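ORF14 (Streptomyces clavuligerus, PDB 2WPX) is a tandem GNAT protein of the clavulanic acid biosynthesis pathway that binds acetyl-CoA and probably acts as an acyltransferase. Local coordinates at residues G6-V11 / G102-A107; V254-T257 / Y263-Q266; L284-L289 / A318-E323. All blocks are in the same frame, centred on the assembly; numbering follows the deposited sequence.

Contact 1. Residues G6-V11 / G102-A107; sequences GELEFV and GRALWA. With ACO (acetyl coenzyme *a), chain C.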
loop_
_atom_site.group_PDB
_atom_site.type_symbol
_atom_site.label_atom_id
_atom_site.label_comp_id
_atom_site.label_asym_id
_atom_site.label_seq_id
_atom_site.Cartn_x
_atom_site.Cartn_y
_atom_site.Cartn_z
ATOM N N GLY A 6 29.825 14.073 -1.313
ATOM C CA GLY A 6 30.473 15.384 -1.532
ATOM C C GLY A 6 29.322 16.353 -1.291
ATOM O O GLY A 6 28.480 16.097 -0.453
ATOM N N GLU A 7 29.230 17.443 -2.035
ATOM C CA GLU A 7 28.140 18.385 -1.791
ATOM C C GLU A 7 26.774 17.858 -2.235
ATOM O O GLU A 7 26.510 17.639 -3.422
ATOM C CB GLU A 7 28.436 19.686 -2.508
ATOM C CG GLU A 7 29.268 20.639 -1.698
ATOM C CD GLU A 7 28.392 21.579 -0.887
ATOM O OE1 GLU A 7 27.772 22.487 -1.498
ATOM O OE2 GLU A 7 28.311 21.403 0.357
ATOM N N LEU A 8 25.872 17.677 -1.299
ATOM C CA LEU A 8 24.536 17.236 -1.700
ATOM C C LEU A 8 23.597 18.415 -1.726
ATOM O O LEU A 8 23.549 19.175 -0.778
ATOM C CB LEU A 8 23.999 16.176 -0.749
ATOM C CG LEU A 8 24.817 14.882 -0.717
ATOM C CD1 LEU A 8 24.565 14.084 0.585
ATOM C CD2 LEU A 8 24.579 14.036 -1.972
ATOM N N GLU A 9 22.859 18.558 -2.814
ATOM C CA GLU A 9 21.848 19.582 -2.941
ATOM C C GLU A 9 20.430 18.976 -2.718
ATOM O O GLU A 9 20.051 18.006 -3.376
ATOM C CB GLU A 9 21.957 20.156 -4.335
ATOM C CG GLU A 9 21.437 21.543 -4.499
ATOM C CD GLU A 9 21.058 21.775 -5.938
ATOM O OE1 GLU A 9 20.531 22.866 -6.250
ATOM O OE2 GLU A 9 21.269 20.833 -6.756
ATOM N N PHE A 10 19.682 19.526 -1.758
ATOM C CA PHE A 10 18.262 19.192 -1.536
ATOM C C PHE A 10 17.356 20.184 -2.253
ATOM O O PHE A 10 17.401 21.364 -1.994
ATOM C CB PHE A 10 17.917 19.162 -0.045
ATOM C CG PHE A 10 18.646 18.099 0.704
ATOM C CD1 PHE A 10 18.088 16.833 0.843
ATOM C CD2 PHE A 10 19.908 18.345 1.234
ATOM C CE1 PHE A 10 18.764 15.824 1.525
ATOM C CE2 PHE A 10 20.607 17.340 1.932
ATOM C CZ PHE A 10 20.033 16.065 2.067
ATOM N N VAL A 11 16.555 19.685 -3.173
ATOM C CA VAL A 11 15.649 20.503 -3.961
ATOM C C VAL A 11 14.255 19.850 -3.826
ATOM O O VAL A 11 14.142 18.637 -3.859
ATOM C CB VAL A 11 16.128 20.505 -5.451
ATOM C CG1 VAL A 11 16.832 19.254 -5.720
ATOM C CG2 VAL A 11 14.961 20.640 -6.452
ATOM N N GLY A 102 21.966 8.164 2.170
ATOM C CA GLY A 102 20.816 7.769 2.989
ATOM C C GLY A 102 20.856 8.461 4.350
ATOM O O GLY A 102 19.823 8.990 4.848
ATOM N N ARG A 103 22.032 8.464 4.969
ATOM C CA ARG A 103 22.152 9.118 6.254
ATOM C C ARG A 103 21.714 10.582 6.177
ATOM O O ARG A 103 20.968 11.082 7.026
ATOM C CB ARG A 103 23.597 9.070 6.779
ATOM C CG ARG A 103 23.770 9.822 8.090
ATOM C CD ARG A 103 25.195 9.649 8.609
ATOM N NE ARG A 103 25.391 8.384 9.318
ATOM C CZ ARG A 103 25.990 7.310 8.812
ATOM N NH1 ARG A 103 26.487 7.324 7.559
ATOM N NH2 ARG A 103 26.108 6.227 9.580
ATOM N N ALA A 104 22.251 11.280 5.194
ATOM C CA ALA A 104 21.906 12.667 4.962
ATOM C C ALA A 104 20.371 12.804 4.711
ATOM O O ALA A 104 19.762 13.758 5.175
ATOM C CB ALA A 104 22.745 13.224 3.786
ATOM N N LEU A 105 19.754 11.825 4.056
ATOM C CA LEU A 105 18.314 11.890 3.770
ATOM C C LEU A 105 17.495 11.784 5.056
ATOM O O LEU A 105 16.543 12.491 5.286
ATOM C CB LEU A 105 17.936 10.789 2.796
ATOM C CG LEU A 105 18.261 11.115 1.337
ATOM C CD1 LEU A 105 17.972 9.853 0.478
ATOM C CD2 LEU A 105 17.491 12.375 0.807
ATOM N N TRP A 106 17.956 10.910 5.927
ATOM C CA TRP A 106 17.342 10.692 7.180
ATOM C C TRP A 106 17.483 11.932 8.069
ATOM O O TRP A 106 16.550 12.299 8.823
ATOM C CB TRP A 106 18.056 9.519 7.836
ATOM C CG TRP A 106 17.510 9.273 9.142
ATOM C CD1 TRP A 106 18.003 9.709 10.332
ATOM C CD2 TRP A 106 16.285 8.595 9.431
ATOM N NE1 TRP A 106 17.192 9.277 11.375
ATOM C CE2 TRP A 106 16.125 8.602 10.839
ATOM C CE3 TRP A 106 15.326 7.933 8.642
ATOM C CZ2 TRP A 106 15.037 8.011 11.458
ATOM C CZ3 TRP A 106 14.233 7.349 9.270
ATOM C CH2 TRP A 106 14.098 7.403 10.662
ATOM N N ALA A 107 18.645 12.562 8.023
ATOM C CA ALA A 107 18.857 13.777 8.796
ATOM C C ALA A 107 17.947 14.888 8.289
ATOM O O ALA A 107 17.441 15.694 9.076
ATOM C CB ALA A 107 20.346 14.229 8.744
HETATM N N1A ACO C . 24.058 -3.616 4.694
HETATM C C2A ACO C . 24.445 -3.435 5.948
HETATM N N3A ACO C . 24.455 -2.241 6.572
HETATM C C4A ACO C . 24.023 -1.158 5.925
HETATM C C5A ACO C . 23.598 -1.317 4.617
HETATM C C6A ACO C . 23.621 -2.560 4.000
HETATM N N6A ACO C . 23.202 -2.689 2.744
HETATM N N7A ACO C . 23.236 -0.121 4.163
HETATM C C8A ACO C . 23.371 0.749 5.161
HETATM N N9A ACO C . 23.852 0.132 6.216
HETATM C C1B ACO C . 24.117 0.888 7.459
HETATM C C2B ACO C . 25.587 1.083 7.834
HETATM O O2B ACO C . 25.640 1.396 9.221
HETATM C C3B ACO C . 25.909 2.318 7.067
HETATM O O3B ACO C . 26.894 3.111 7.698
HETATM P P3B ACO C . 28.405 2.930 7.206
HETATM O O7A ACO C . 29.546 3.918 7.832
HETATM O O8A ACO C . 28.745 1.504 6.709
HETATM O O9A ACO C . 28.559 2.197 8.510
HETATM C C4B ACO C . 24.657 3.191 7.257
HETATM O O4B ACO C . 23.545 2.266 7.350
HETATM C C5B ACO C . 25.059 3.761 5.877
HETATM O O5B ACO C . 24.083 4.432 5.363
HETATM P P1A ACO C . 24.317 5.315 4.152
HETATM O O1A ACO C . 23.758 6.752 4.581
HETATM O O2A ACO C . 25.685 5.306 3.479
HETATM O O3A ACO C . 23.460 4.441 3.181
HETATM P P2A ACO C . 22.742 4.508 1.791
HETATM O O4A ACO C . 23.436 3.334 1.013
HETATM O O5A ACO C . 22.885 5.772 1.025
HETATM O O6A ACO C . 21.262 3.928 2.247
HETATM C CBP ACO C . 19.368 2.425 1.977
HETATM C CCP ACO C . 20.029 3.747 1.534
HETATM C CDP ACO C . 20.480 2.261 2.998
HETATM C CEP ACO C . 18.191 3.219 2.413
HETATM C CAP ACO C . 19.534 1.937 0.514
HETATM O OAP ACO C . 19.782 0.570 0.588
HETATM C C9P ACO C . 18.215 2.080 -0.277
HETATM O O9P ACO C . 17.956 3.113 -0.879
HETATM N N8P ACO C . 17.506 0.960 -0.434
HETATM C C7P ACO C . 16.213 0.931 -1.144
HETATM C C6P ACO C . 15.304 1.862 -0.353
HETATM C C5P ACO C . 14.986 1.407 1.063
HETATM O O5P ACO C . 14.832 0.232 1.360
HETATM N N4P ACO C . 14.854 2.374 1.918
HETATM C C3P ACO C . 14.356 2.106 3.251
HETATM C C2P ACO C . 15.352 2.507 4.316
HETATM S S1P ACO C . 14.456 2.068 5.823
HETATM C C ACO C . 14.094 3.642 6.383
HETATM O O ACO C . 14.169 4.581 5.589
HETATM C CH3 ACO C . 13.746 3.780 7.866
#
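Phe10, on the first strand of the N-terminal GNAT domain, and Leu8, just ahead of it, lean onto helix 101-115, which follows the pyrophosphate-binding loop and, as in GNAT folds, turns its N-terminal end to the cofactor. The Phe10 ring is met at its edge: CD2 of Leu105 lies near the ring plane, 3.7 Å from CE1, so the leucine abuts the rim instead of lying over a face. CZ is 3.9 Å from the carbonyl O of Ala104 and somewhat farther from the Ala104 methyl. Leu8 reaches the same methyl with one branch, CD1 standing 3.8 Å from Ala104 CB. Both residues turn CG anti to their own carbonyl carbon (chi1 -63° and -64°), which sends the two side chains to the helix together. Val64 of strand 57-66 touches both of them, and the Phe10 ring is stacked with His108, one turn further along the helix. Leu105 also packs on Leu90 and Val92, two acetyl-CoA-binding residues of strand 84-92. Acetyl-CoA is held through the backbone: Arg103 N donates to O1A of one phosphate, and Gly102 N donates to O5A of the other at 2.8 Å, with an N-H...O angle of 150°. Farther along the ligand, CZ3 of Trp106 approaches the acetyl methyl CH3 at 3.9 Å.

Contact 2. Residues V254-T257 / Y263-Q266; sequences VSKT and YALQ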
loop_
_atom_site.group_PDB
_atom_site.type_symbol
_atom_site.label_atom_id
_atom_site.label_comp_id
_atom_site.label_asym_id
_atom_site.label_seq_id
_atom_site.Cartn_x
_atom_site.Cartn_y
_atom_site.Cartn_z
ATOM N N VAL A 254 -9.920 -5.191 -5.732
ATOM C CA VAL A 254 -8.656 -5.141 -6.439
ATOM C C VAL A 254 -8.436 -3.706 -7.048
ATOM O O VAL A 254 -9.380 -3.015 -7.529
ATOM C CB VAL A 254 -8.544 -6.248 -7.529
ATOM C CG1 VAL A 254 -7.253 -6.129 -8.311
ATOM C CG2 VAL A 254 -8.568 -7.646 -6.879
ATOM N N SER A 255 -7.174 -3.293 -7.044
ATOM C CA SER A 255 -6.768 -2.016 -7.545
ATOM C C SER A 255 -5.814 -2.353 -8.692
ATOM O O SER A 255 -5.026 -3.291 -8.604
ATOM C CB SER A 255 -6.054 -1.288 -6.379
ATOM O OG SER A 255 -5.491 -0.087 -6.790
ATOM N N LYS A 256 -5.886 -1.624 -9.789
ATOM C CA LYS A 256 -5.045 -1.950 -10.961
ATOM C C LYS A 256 -4.493 -0.630 -11.480
ATOM O O LYS A 256 -5.266 0.279 -11.707
ATOM C CB LYS A 256 -5.914 -2.577 -12.046
ATOM C CG LYS A 256 -5.268 -2.671 -13.415
ATOM C CD LYS A 256 -4.556 -4.051 -13.500
ATOM C CE LYS A 256 -3.299 -4.035 -14.417
ATOM N NZ LYS A 256 -2.311 -2.950 -14.008
ATOM N N THR A 257 -3.170 -0.525 -11.645
ATOM C CA THR A 257 -2.517 0.681 -12.230
ATOM C C THR A 257 -2.660 0.767 -13.773
ATOM O O THR A 257 -2.989 -0.218 -14.457
ATOM C CB THR A 257 -1.038 0.847 -11.794
ATOM O OG1 THR A 257 -0.306 -0.319 -12.158
ATOM C CG2 THR A 257 -0.869 1.015 -10.303
ATOM N N TYR A 263 0.158 -6.999 -13.553
ATOM C CA TYR A 263 0.181 -6.925 -12.099
ATOM C C TYR A 263 -1.110 -6.325 -11.546
ATOM O O TYR A 263 -1.718 -5.491 -12.160
ATOM C CB TYR A 263 1.359 -6.079 -11.605
ATOM C CG TYR A 263 2.717 -6.696 -11.793
ATOM C CD1 TYR A 263 3.449 -7.152 -10.686
ATOM C CD2 TYR A 263 3.285 -6.823 -13.070
ATOM C CE1 TYR A 263 4.667 -7.686 -10.819
ATOM C CE2 TYR A 263 4.557 -7.364 -13.215
ATOM C CZ TYR A 263 5.217 -7.791 -12.074
ATOM O OH TYR A 263 6.447 -8.320 -12.155
ATOM N N ALA A 264 -1.522 -6.752 -10.362
ATOM C CA ALA A 264 -2.698 -6.145 -9.759
ATOM C C ALA A 264 -2.579 -6.251 -8.255
ATOM O O ALA A 264 -1.755 -6.998 -7.721
ATOM C CB ALA A 264 -4.002 -6.784 -10.324
ATOM N N LEU A 265 -3.328 -5.427 -7.563
ATOM C CA LEU A 265 -3.215 -5.393 -6.094
ATOM C C LEU A 265 -4.560 -5.825 -5.479
ATOM O O LEU A 265 -5.598 -5.303 -5.825
ATOM C CB LEU A 265 -2.734 -4.007 -5.652
ATOM C CG LEU A 265 -2.445 -3.581 -4.214
ATOM C CD1 LEU A 265 -3.701 -3.603 -3.360
ATOM C CD2 LEU A 265 -1.309 -4.401 -3.560
ATOM N N GLN A 266 -4.539 -6.842 -4.625
ATOM C CA GLN A 266 -5.741 -7.255 -3.902
ATOM C C GLN A 266 -5.771 -6.529 -2.626
ATOM O O GLN A 266 -4.828 -6.604 -1.852
ATOM C CB GLN A 266 -5.745 -8.757 -3.617
ATOM C CG GLN A 266 -7.016 -9.263 -2.896
ATOM C CD GLN A 266 -7.010 -10.777 -2.700
ATOM O OE1 GLN A 266 -7.514 -11.512 -3.559
ATOM N NE2 GLN A 266 -6.420 -11.260 -1.575
HETATM O O HOH W 1 -1.978 -2.858 -10.434
#
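With CG1 of Val254 anti to its backbone N (chi1 177°), that methyl is carried to Leu265 O and to the side chain of Ala264, while Lys256, bent at chi2 (91°) and again at chi4, brings its CD and CE up to the carbonyl O of Tyr263. The result is a compact end to the beta hairpin formed by strands 247-256 and 263-271 of the second GNAT domain. Ser255 and Leu265 form its antiparallel hydrogen-bonded pair: Ser255 N donates to Leu265 O at 2.8 Å, and Leu265 N returns a bond to Ser255 O at 2.9 Å. Both are fairly straight, with N-H...O angles of 164°. Val254 and Gln266 make the adjoining non-hydrogen-bonded pair, where Val254 CA adds a CH...O contact to Leu265 O at 3.1 Å. On the same face, Val254 CG1 packs against Ala264 CB at 3.9 Å. Toward the turn, a water takes over as the strands part, accepting from Thr257 N and donating to Tyr263 O. The ammonium of Lys256 ties down the start of the turn: NZ donates to Thr257 O at 2.9 Å, tilted from the carbonyl plane, and also to Asn260 O. Ser255 OG, on the face of Leu265, is bonded to Arg233. On the other face Val254 rests on Asn288 and Val292 of helix 280-295, with Gln266 touching Lys285. Backbone bonds continue the sheet outward, from Val254 to Tyr236 of strand 234-242 and from Ala264 and Gln266 to Glu303 of strand 301-307.

Contact 3. Residues L284-L289 / A318-E323; sequences LKLANL and AALGFE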
loop_
_atom_site.group_PDB
_atom_site.type_symbol
_atom_site.label_atom_id
_atom_site.label_comp_id
_atom_site.label_asym_id
_atom_site.label_seq_id
_atom_site.Cartn_x
_atom_site.Cartn_y
_atom_site.Cartn_z
ATOM N N LEU A 284 -16.094 -14.055 -1.818
ATOM C CA LEU A 284 -15.774 -12.712 -2.232
ATOM C C LEU A 284 -14.431 -12.606 -3.041
ATOM O O LEU A 284 -14.405 -12.019 -4.111
ATOM C CB LEU A 284 -15.821 -11.772 -1.015
ATOM C CG LEU A 284 -17.238 -11.387 -0.570
ATOM C CD1 LEU A 284 -17.168 -10.507 0.662
ATOM C CD2 LEU A 284 -18.065 -10.664 -1.673
ATOM N N LYS A 285 -13.343 -13.195 -2.565
ATOM C CA LYS A 285 -12.077 -13.077 -3.320
ATOM C C LYS A 285 -12.130 -13.735 -4.672
ATOM O O LYS A 285 -11.600 -13.186 -5.653
ATOM C CB LYS A 285 -10.872 -13.612 -2.549
ATOM C CG LYS A 285 -10.541 -12.808 -1.353
ATOM C CD LYS A 285 -9.515 -13.584 -0.574
ATOM C CE LYS A 285 -8.496 -12.655 0.060
ATOM N NZ LYS A 285 -9.121 -12.247 1.302
ATOM N N LEU A 286 -12.790 -14.899 -4.733
ATOM C CA LEU A 286 -12.859 -15.642 -5.975
ATOM C C LEU A 286 -13.802 -14.968 -6.936
ATOM O O LEU A 286 -13.479 -14.864 -8.122
ATOM C CB LEU A 286 -13.275 -17.076 -5.754
ATOM C CG LEU A 286 -12.127 -17.925 -5.241
ATOM C CD1 LEU A 286 -12.762 -19.204 -4.783
ATOM C CD2 LEU A 286 -11.110 -18.206 -6.343
ATOM N N ALA A 287 -14.953 -14.495 -6.455
ATOM C CA ALA A 287 -15.859 -13.776 -7.362
ATOM C C ALA A 287 -15.204 -12.480 -7.842
ATOM O O ALA A 287 -15.294 -12.156 -9.017
ATOM C CB ALA A 287 -17.258 -13.461 -6.665
ATOM N N ASN A 288 -14.562 -11.728 -6.942
ATOM C CA ASN A 288 -13.877 -10.489 -7.374
ATOM C C ASN A 288 -12.700 -10.741 -8.329
ATOM O O ASN A 288 -12.461 -9.951 -9.228
ATOM C CB ASN A 288 -13.380 -9.665 -6.191
ATOM C CG ASN A 288 -13.396 -8.148 -6.480
ATOM O OD1 ASN A 288 -12.480 -7.417 -6.064
ATOM N ND2 ASN A 288 -14.437 -7.673 -7.184
ATOM N N LEU A 289 -11.955 -11.821 -8.117
ATOM C CA LEU A 289 -10.870 -12.130 -9.029
ATOM C C LEU A 289 -11.445 -12.438 -10.415
ATOM O O LEU A 289 -10.952 -11.985 -11.432
ATOM C CB LEU A 289 -10.006 -13.276 -8.516
ATOM C CG LEU A 289 -8.765 -13.637 -9.382
ATOM C CD1 LEU A 289 -7.797 -12.512 -9.371
ATOM C CD2 LEU A 289 -8.057 -14.939 -8.959
ATOM N N ALA A 318 -4.116 -18.171 1.540
ATOM C CA ALA A 318 -3.338 -19.389 1.310
ATOM C C ALA A 318 -4.102 -20.439 0.531
ATOM O O ALA A 318 -3.585 -20.969 -0.476
ATOM C CB ALA A 318 -2.813 -19.996 2.661
ATOM N N ALA A 319 -5.328 -20.743 0.966
ATOM C CA ALA A 319 -6.204 -21.694 0.201
ATOM C C ALA A 319 -6.264 -21.263 -1.237
ATOM O O ALA A 319 -6.496 -22.068 -2.109
ATOM C CB ALA A 319 -7.655 -21.715 0.755
ATOM N N LEU A 320 -6.107 -19.979 -1.492
ATOM C CA LEU A 320 -6.338 -19.497 -2.852
ATOM C C LEU A 320 -5.039 -19.507 -3.678
ATOM O O LEU A 320 -5.044 -19.092 -4.827
ATOM C CB LEU A 320 -6.889 -18.065 -2.827
ATOM C CG LEU A 320 -8.415 -17.861 -2.848
ATOM C CD1 LEU A 320 -9.003 -18.633 -1.706
ATOM C CD2 LEU A 320 -8.775 -16.402 -2.748
ATOM N N GLY A 321 -3.918 -19.940 -3.081
ATOM C CA GLY A 321 -2.652 -19.958 -3.813
ATOM C C GLY A 321 -1.712 -18.794 -3.454
ATOM O O GLY A 321 -0.578 -18.727 -3.962
ATOM N N PHE A 322 -2.163 -17.868 -2.605
ATOM C CA PHE A 322 -1.281 -16.790 -2.201
ATOM C C PHE A 322 -0.086 -17.378 -1.390
ATOM O O PHE A 322 -0.291 -18.232 -0.544
ATOM C CB PHE A 322 -2.012 -15.688 -1.413
ATOM C CG PHE A 322 -2.704 -14.653 -2.275
ATOM C CD1 PHE A 322 -4.063 -14.773 -2.589
ATOM C CD2 PHE A 322 -2.010 -13.551 -2.749
ATOM C CE1 PHE A 322 -4.707 -13.827 -3.331
ATOM C CE2 PHE A 322 -2.634 -12.570 -3.511
ATOM C CZ PHE A 322 -3.978 -12.704 -3.826
ATOM N N GLU A 323 1.146 -16.928 -1.685
ATOM C CA GLU A 323 2.333 -17.388 -0.956
ATOM C C GLU A 323 3.053 -16.207 -0.321
ATOM O O GLU A 323 3.326 -15.195 -0.973
ATOM C CB GLU A 323 3.277 -18.195 -1.859
ATOM C CG GLU A 323 2.619 -19.417 -2.447
ATOM C CD GLU A 323 3.519 -20.201 -3.430
ATOM O OE1 GLU A 323 4.027 -19.620 -4.407
ATOM O OE2 GLU A 323 3.706 -21.420 -3.227
#
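Lys285 reaches from helix 280-295 toward Leu320, and its first carbons do the packing. CB lies 3.5 Å from Leu320 CD2; CG, placed anti to the carbonyl carbon (chi1 -67°), carries the chain on past that methyl. CD then approaches the same CD2 at 3.6 Å, so one leucine branch is held against two carbons of the lysine. Beyond CD the chain bends at chi3 and again at chi4 (85°), taking NZ beyond the leucine to a hydrogen bond with Thr269 OG1, which satisfies this buried end. Here two helices of the C-terminal GNAT domain meet: helix 280-295 and the end of helix 311-319. The latter closes in a Schellman motif, Gly321 leaving the helix at positive phi with two bonds back into the last turn. Leu320, just before that glycine, points at the neighbouring helix. Its CG also faces CG of Leu286 at 4.4 Å, a looser apolar contact. Leu286 in turn packs on Pro168, Leu169 and Pro174 of the loops, whereas the shaft of Lys285 is flanked by Met313, Val316 and Asn317.

How the contacts relate
Contact 1 belongs to the N-terminal GNAT domain and contains residues that hold acetyl-CoA, whereas contacts 2 and 3 lie in the C-terminal one, away from the annotated cofactor site. The centres of contacts 1 and 2 are about 34 Å apart, and those of contacts 1 and 3 about 43 Å, on opposite sides of the chain's centre. Contacts 2 and 3 are close neighbours, with centres about 13 Å apart. Strand 263-271 and helix 280-295 follow each other in the chain, and the two contacts touch at Gln266, whose NE2 lies 3.6 Å from Phe322 CE1. The hairpin of contact 2 thus lies against the helix that contact 3 joins to the end of helix 311-319.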